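Local structure of 3-ketosteroid-delta4-5alpha-dehydrogenase (Rhodococcus jostii, 4AT2) at residues G84-G90 / R184-P188. The protein probably catalyses the FAD-dependent 4,5-dehydrogenation of 5alpha-3-ketosteroids to 4-ene-3-ketosteroids, a reaction of bacterial steroid catabolism. Residues are numbered along the deposited sequence; the frame is centred on the assembly and turned at random.
Sequences GGFIYLG and RGHVP. With FAD (flavin-adenine dinucleotide), chain D.
I87 and H186 form an antiparallel beta bridge in a buried three-stranded sheet of the FAD-binding fold, where strand 185-186 lies between strands 87-88 and 164-165 beside the flavin. Two bonds make this hydrogen-bonded pair: I87 N to H186 O (2.8 Å) and H186 N to I87 O (3.0 Å). At the flavin end, G84 N donates to FAD N5 and F86 N to FAD O4, while F86 O accepts from FAD N3. Glycine suits G84, where a CB would crowd FAD O4; G85, whose phi of 101° would jam one against G84 O; and G185, where one would strike the F86 ring. V187 CG2 lies over a face of that ring. At the far end R184 CB covers one face of Y88, and the R184 chain, extended from CG to NE (chi3 -172°), lets NH1 donate a hydrogen bond to Y88 OH at 3.0 Å. That hydroxyl also bonds E170, while R184 NE pairs with D103; a phenylalanine in place of Y88 would probably leave R184 NH1 and E170 without the hydroxyl they share. H186 turns one ring face to L89 CB and bonds T93 OG1 through NE2; R184 O takes two donors, L89 N in the carbonyl plane and H186 ND1 (3.0 Å) from above it.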
ATOM      1  N   GLY A  84     -14.821  14.966 -14.690  1.00 18.53           N
ATOM      2  CA  GLY A  84     -14.717  15.000 -16.164  1.00 18.07           C
ATOM      3  C   GLY A  84     -15.869  14.288 -16.858  1.00 17.43           C
ATOM      4  O   GLY A  84     -16.248  14.623 -17.993  1.00 18.66           O
ATOM      5  N   GLY A  85     -16.445  13.322 -16.158  1.00 15.25           N
ATOM      6  CA  GLY A  85     -17.630  12.628 -16.635  1.00 14.08           C
ATOM      7  C   GLY A  85     -17.373  11.272 -17.250  1.00 12.86           C
ATOM      8  O   GLY A  85     -18.316  10.631 -17.719  1.00 12.85           O
ATOM      9  N   PHE A  86     -16.119  10.811 -17.241  1.00 11.44           N
ATOM     10  CA  PHE A  86     -15.827   9.457 -17.733  1.00 10.70           C
ATOM     11  C   PHE A  86     -16.583   8.439 -16.897  1.00  9.92           C
ATOM     12  O   PHE A  86     -16.628   8.535 -15.665  1.00  9.42           O
ATOM     13  CB  PHE A  86     -14.342   9.118 -17.603  1.00 10.98           C
ATOM     14  CG  PHE A  86     -13.473   9.730 -18.652  1.00 11.59           C
ATOM     15  CD1 PHE A  86     -13.292   9.106 -19.878  1.00 11.92           C
ATOM     16  CD2 PHE A  86     -12.771  10.896 -18.380  1.00 12.09           C
ATOM     17  CE1 PHE A  86     -12.454   9.661 -20.842  1.00 12.21           C
ATOM     18  CE2 PHE A  86     -11.930  11.456 -19.336  1.00 12.39           C
ATOM     19  CZ  PHE A  86     -11.777  10.836 -20.568  1.00 12.52           C
ATOM     20  N   ILE A  87     -17.150   7.447 -17.575  1.00  9.31           N
ATOM     21  CA  ILE A  87     -17.783   6.305 -16.928  1.00  9.00           C
ATOM     22  C   ILE A  87     -17.200   5.083 -17.639  1.00  8.71           C
ATOM     23  O   ILE A  87     -17.328   4.965 -18.860  1.00  8.79           O
ATOM     24  CB  ILE A  87     -19.323   6.330 -17.088  1.00  9.30           C
ATOM     25  CG1 ILE A  87     -19.896   7.724 -16.790  1.00  9.53           C
ATOM     26  CG2 ILE A  87     -19.956   5.273 -16.181  1.00  9.28           C
ATOM     27  CD1 ILE A  87     -21.380   7.859 -17.096  1.00  9.89           C
ATOM     28  N   TYR A  88     -16.511   4.225 -16.884  1.00  8.35           N
ATOM     29  CA  TYR A  88     -15.772   3.104 -17.450  1.00  8.28           C
ATOM     30  C   TYR A  88     -16.707   1.943 -17.788  1.00  8.45           C
ATOM     31  O   TYR A  88     -17.092   1.173 -16.921  1.00  8.67           O
ATOM     32  CB  TYR A  88     -14.635   2.655 -16.505  1.00  7.92           C
ATOM     33  CG  TYR A  88     -13.608   1.832 -17.239  1.00  7.75           C
ATOM     34  CD1 TYR A  88     -12.534   2.453 -17.881  1.00  7.70           C
ATOM     35  CD2 TYR A  88     -13.744   0.441 -17.343  1.00  7.76           C
ATOM     36  CE1 TYR A  88     -11.609   1.710 -18.593  1.00  7.65           C
ATOM     37  CE2 TYR A  88     -12.815  -0.317 -18.052  1.00  7.67           C
ATOM     38  CZ  TYR A  88     -11.763   0.327 -18.682  1.00  7.63           C
ATOM     39  OH  TYR A  88     -10.858  -0.399 -19.409  1.00  7.56           O
ATOM     40  N   LEU A  89     -17.075   1.828 -19.061  1.00  8.82           N
ATOM     41  CA  LEU A  89     -18.069   0.844 -19.491  1.00  9.01           C
ATOM     42  C   LEU A  89     -17.602   0.145 -20.751  1.00  9.18           C
ATOM     43  O   LEU A  89     -16.830   0.709 -21.517  1.00  9.32           O
ATOM     44  CB  LEU A  89     -19.410   1.534 -19.750  1.00  9.28           C
ATOM     45  CG  LEU A  89     -19.999   2.335 -18.583  1.00  9.33           C
ATOM     46  CD1 LEU A  89     -21.188   3.128 -19.076  1.00  9.64           C
ATOM     47  CD2 LEU A  89     -20.402   1.419 -17.427  1.00  9.28           C
ATOM     48  N   GLY A  90     -18.068  -1.081 -20.974  1.00  9.22           N
ATOM     49  CA  GLY A  90     -17.624  -1.817 -22.151  1.00  9.29           C
ATOM     50  C   GLY A  90     -18.345  -3.128 -22.303  1.00  9.51           C
ATOM     51  O   GLY A  90     -19.454  -3.307 -21.775  1.00  9.42           O
ATOM     52  N   ARG A 184     -13.127   2.501 -23.437  1.00  7.90           N
ATOM     53  CA  ARG A 184     -14.211   2.271 -22.489  1.00  7.89           C
ATOM     54  C   ARG A 184     -14.579   3.537 -21.725  1.00  7.93           C
ATOM     55  O   ARG A 184     -15.449   3.509 -20.868  1.00  7.91           O
ATOM     56  CB  ARG A 184     -13.827   1.138 -21.530  1.00  7.65           C
ATOM     57  CG  ARG A 184     -13.632  -0.184 -22.275  1.00  7.71           C
ATOM     58  CD  ARG A 184     -13.498  -1.390 -21.360  1.00  7.60           C
ATOM     59  NE  ARG A 184     -13.128  -2.544 -22.182  1.00  7.76           N
ATOM     60  CZ  ARG A 184     -11.883  -2.991 -22.327  1.00  7.63           C
ATOM     61  NH1 ARG A 184     -10.871  -2.428 -21.663  1.00  7.27           N
ATOM     62  NH2 ARG A 184     -11.653  -4.018 -23.138  1.00  7.68           N
ATOM     63  N   GLY A 185     -13.920   4.652 -22.034  1.00  8.10           N
ATOM     64  CA  GLY A 185     -14.296   5.920 -21.405  1.00  8.20           C
ATOM     65  C   GLY A 185     -15.544   6.493 -22.066  1.00  8.65           C
ATOM     66  O   GLY A 185     -15.449   7.121 -23.126  1.00  8.82           O
ATOM     67  N   HIS A 186     -16.708   6.267 -21.449  1.00  8.78           N
ATOM     68  CA  HIS A 186     -17.990   6.799 -21.948  1.00  9.36           C
ATOM     69  C   HIS A 186     -18.276   8.106 -21.271  1.00  9.72           C
ATOM     70  O   HIS A 186     -18.285   8.168 -20.049  1.00  9.80           O
ATOM     71  CB  HIS A 186     -19.122   5.811 -21.680  1.00  9.31           C
ATOM     72  CG  HIS A 186     -19.044   4.551 -22.511  1.00  9.22           C
ATOM     73  ND1 HIS A 186     -18.016   3.674 -22.427  1.00  9.05           N
ATOM     74  CD2 HIS A 186     -19.927   4.036 -23.450  1.00  9.55           C
ATOM     75  CE1 HIS A 186     -18.247   2.650 -23.271  1.00  9.20           C
ATOM     76  NE2 HIS A 186     -19.417   2.877 -23.896  1.00  9.47           N
ATOM     77  N   VAL A 187     -18.509   9.161 -22.047  1.00 10.40           N
ATOM     78  CA  VAL A 187     -18.580  10.517 -21.476  1.00 11.13           C
ATOM     79  C   VAL A 187     -19.907  11.156 -21.857  1.00 11.82           C
ATOM     80  O   VAL A 187     -20.213  11.267 -23.039  1.00 11.99           O
ATOM     81  CB  VAL A 187     -17.402  11.394 -21.974  1.00 11.22           C
ATOM     82  CG1 VAL A 187     -17.391  12.763 -21.287  1.00 11.85           C
ATOM     83  CG2 VAL A 187     -16.076  10.676 -21.735  1.00 11.26           C
ATOM     84  N   PRO A 188     -20.712  11.560 -20.863  1.00 12.51           N
ATOM     85  CA  PRO A 188     -21.996  12.170 -21.211  1.00 13.49           C
ATOM     86  C   PRO A 188     -21.837  13.433 -22.056  1.00 14.92           C
ATOM     87  O   PRO A 188     -20.846  14.152 -21.930  1.00 14.59           O
ATOM     88  CB  PRO A 188     -22.608  12.495 -19.845  1.00 13.36           C
ATOM     89  CG  PRO A 188     -22.038  11.452 -18.946  1.00 12.92           C
ATOM     90  CD  PRO A 188     -20.619  11.293 -19.412  1.00 12.33           C
TER
HETATM   91  PA  FAD D1492     -19.467  12.100  -4.185  1.00 11.69           P
HETATM   92  O1A FAD D1492     -19.945  12.207  -5.581  1.00 12.46           O
HETATM   93  O2A FAD D1492     -18.484  13.077  -3.695  1.00 12.25           O
HETATM   94  O5B FAD D1492     -20.749  12.133  -3.225  1.00 11.43           O
HETATM   95  C5B FAD D1492     -20.610  11.992  -1.808  1.00 11.28           C
HETATM   96  C4B FAD D1492     -21.622  12.925  -1.122  1.00 11.54           C
HETATM   97  O4B FAD D1492     -21.539  12.605   0.284  1.00 11.14           O
HETATM   98  C3B FAD D1492     -21.180  14.386  -1.274  1.00 11.63           C
HETATM   99  O3B FAD D1492     -22.289  15.168  -1.785  1.00 11.90           O
HETATM  100  C2B FAD D1492     -20.781  14.800   0.147  1.00 11.69           C
HETATM  101  O2B FAD D1492     -21.096  16.199   0.381  1.00 11.83           O
HETATM  102  C1B FAD D1492     -21.648  13.876   1.000  1.00 11.54           C
HETATM  103  N9A FAD D1492     -21.123  13.646   2.364  1.00 11.47           N
HETATM  104  C8A FAD D1492     -19.851  13.583   2.777  1.00 11.66           C
HETATM  105  N7A FAD D1492     -19.851  13.346   4.087  1.00 11.94           N
HETATM  106  C5A FAD D1492     -21.130  13.247   4.499  1.00 11.90           C
HETATM  107  C6A FAD D1492     -21.720  13.022   5.699  1.00 12.02           C
HETATM  108  N6A FAD D1492     -20.953  12.832   6.772  1.00 12.56           N
HETATM  109  N1A FAD D1492     -23.057  12.980   5.835  1.00 11.69           N
HETATM  110  C2A FAD D1492     -23.875  13.159   4.730  1.00 11.81           C
HETATM  111  N3A FAD D1492     -23.262  13.394   3.502  1.00 11.61           N
HETATM  112  C4A FAD D1492     -21.905  13.434   3.423  1.00 11.62           C
HETATM  113  N1  FAD D1492     -13.908   9.689 -11.638  1.00 11.05           N
HETATM  114  C2  FAD D1492     -14.410   9.058 -12.762  1.00 11.17           C
HETATM  115  O2  FAD D1492     -14.738   7.881 -12.689  1.00 10.82           O
HETATM  116  N3  FAD D1492     -14.543   9.763 -13.967  1.00 11.25           N
HETATM  117  C4  FAD D1492     -14.134  11.094 -14.053  1.00 11.44           C
HETATM  118  O4  FAD D1492     -14.252  11.678 -15.134  1.00 11.60           O
HETATM  119  C4X FAD D1492     -13.620  11.730 -12.916  1.00 11.51           C
HETATM  120  N5  FAD D1492     -13.192  13.015 -12.968  1.00 12.24           N
HETATM  121  C5X FAD D1492     -12.492  13.523 -11.935  1.00 12.29           C
HETATM  122  C6  FAD D1492     -11.827  14.746 -12.068  1.00 12.47           C
HETATM  123  C7  FAD D1492     -11.113  15.291 -10.998  1.00 12.80           C
HETATM  124  C7M FAD D1492     -10.462  16.526 -11.191  1.00 13.33           C
HETATM  125  C8  FAD D1492     -11.050  14.597  -9.772  1.00 12.79           C
HETATM  126  C8M FAD D1492     -10.354  15.092  -8.649  1.00 12.48           C
HETATM  127  C9  FAD D1492     -11.727  13.382  -9.639  1.00 12.40           C
HETATM  128  C9A FAD D1492     -12.428  12.830 -10.721  1.00 12.12           C
HETATM  129  N10 FAD D1492     -13.057  11.635 -10.609  1.00 11.50           N
HETATM  130  C10 FAD D1492     -13.510  11.027 -11.715  1.00 11.42           C
HETATM  131  C1' FAD D1492     -13.340  10.996  -9.298  1.00 11.20           C
HETATM  132  C2' FAD D1492     -14.838  11.110  -8.977  1.00 11.14           C
HETATM  133  O2' FAD D1492     -15.175  12.492  -9.109  1.00 11.97           O
HETATM  134  C3' FAD D1492     -15.136  10.636  -7.546  1.00 10.51           C
HETATM  135  O3' FAD D1492     -14.292   9.540  -7.153  1.00 10.13           O
HETATM  136  C4' FAD D1492     -16.612  10.220  -7.436  1.00 10.67           C
HETATM  137  O4' FAD D1492     -17.422  11.336  -7.836  1.00 10.46           O
HETATM  138  C5' FAD D1492     -16.959   9.830  -5.998  1.00 10.44           C
HETATM  139  O5' FAD D1492     -18.324   9.371  -5.968  1.00 10.70           O
HETATM  140  P   FAD D1492     -19.087   9.198  -4.558  1.00 10.90           P
HETATM  141  O1P FAD D1492     -18.368   8.252  -3.700  1.00 10.00           O
HETATM  142  O2P FAD D1492     -20.541   8.986  -4.862  1.00 10.09           O
HETATM  143  O3P FAD D1492     -18.805  10.641  -3.853  1.00 11.06           O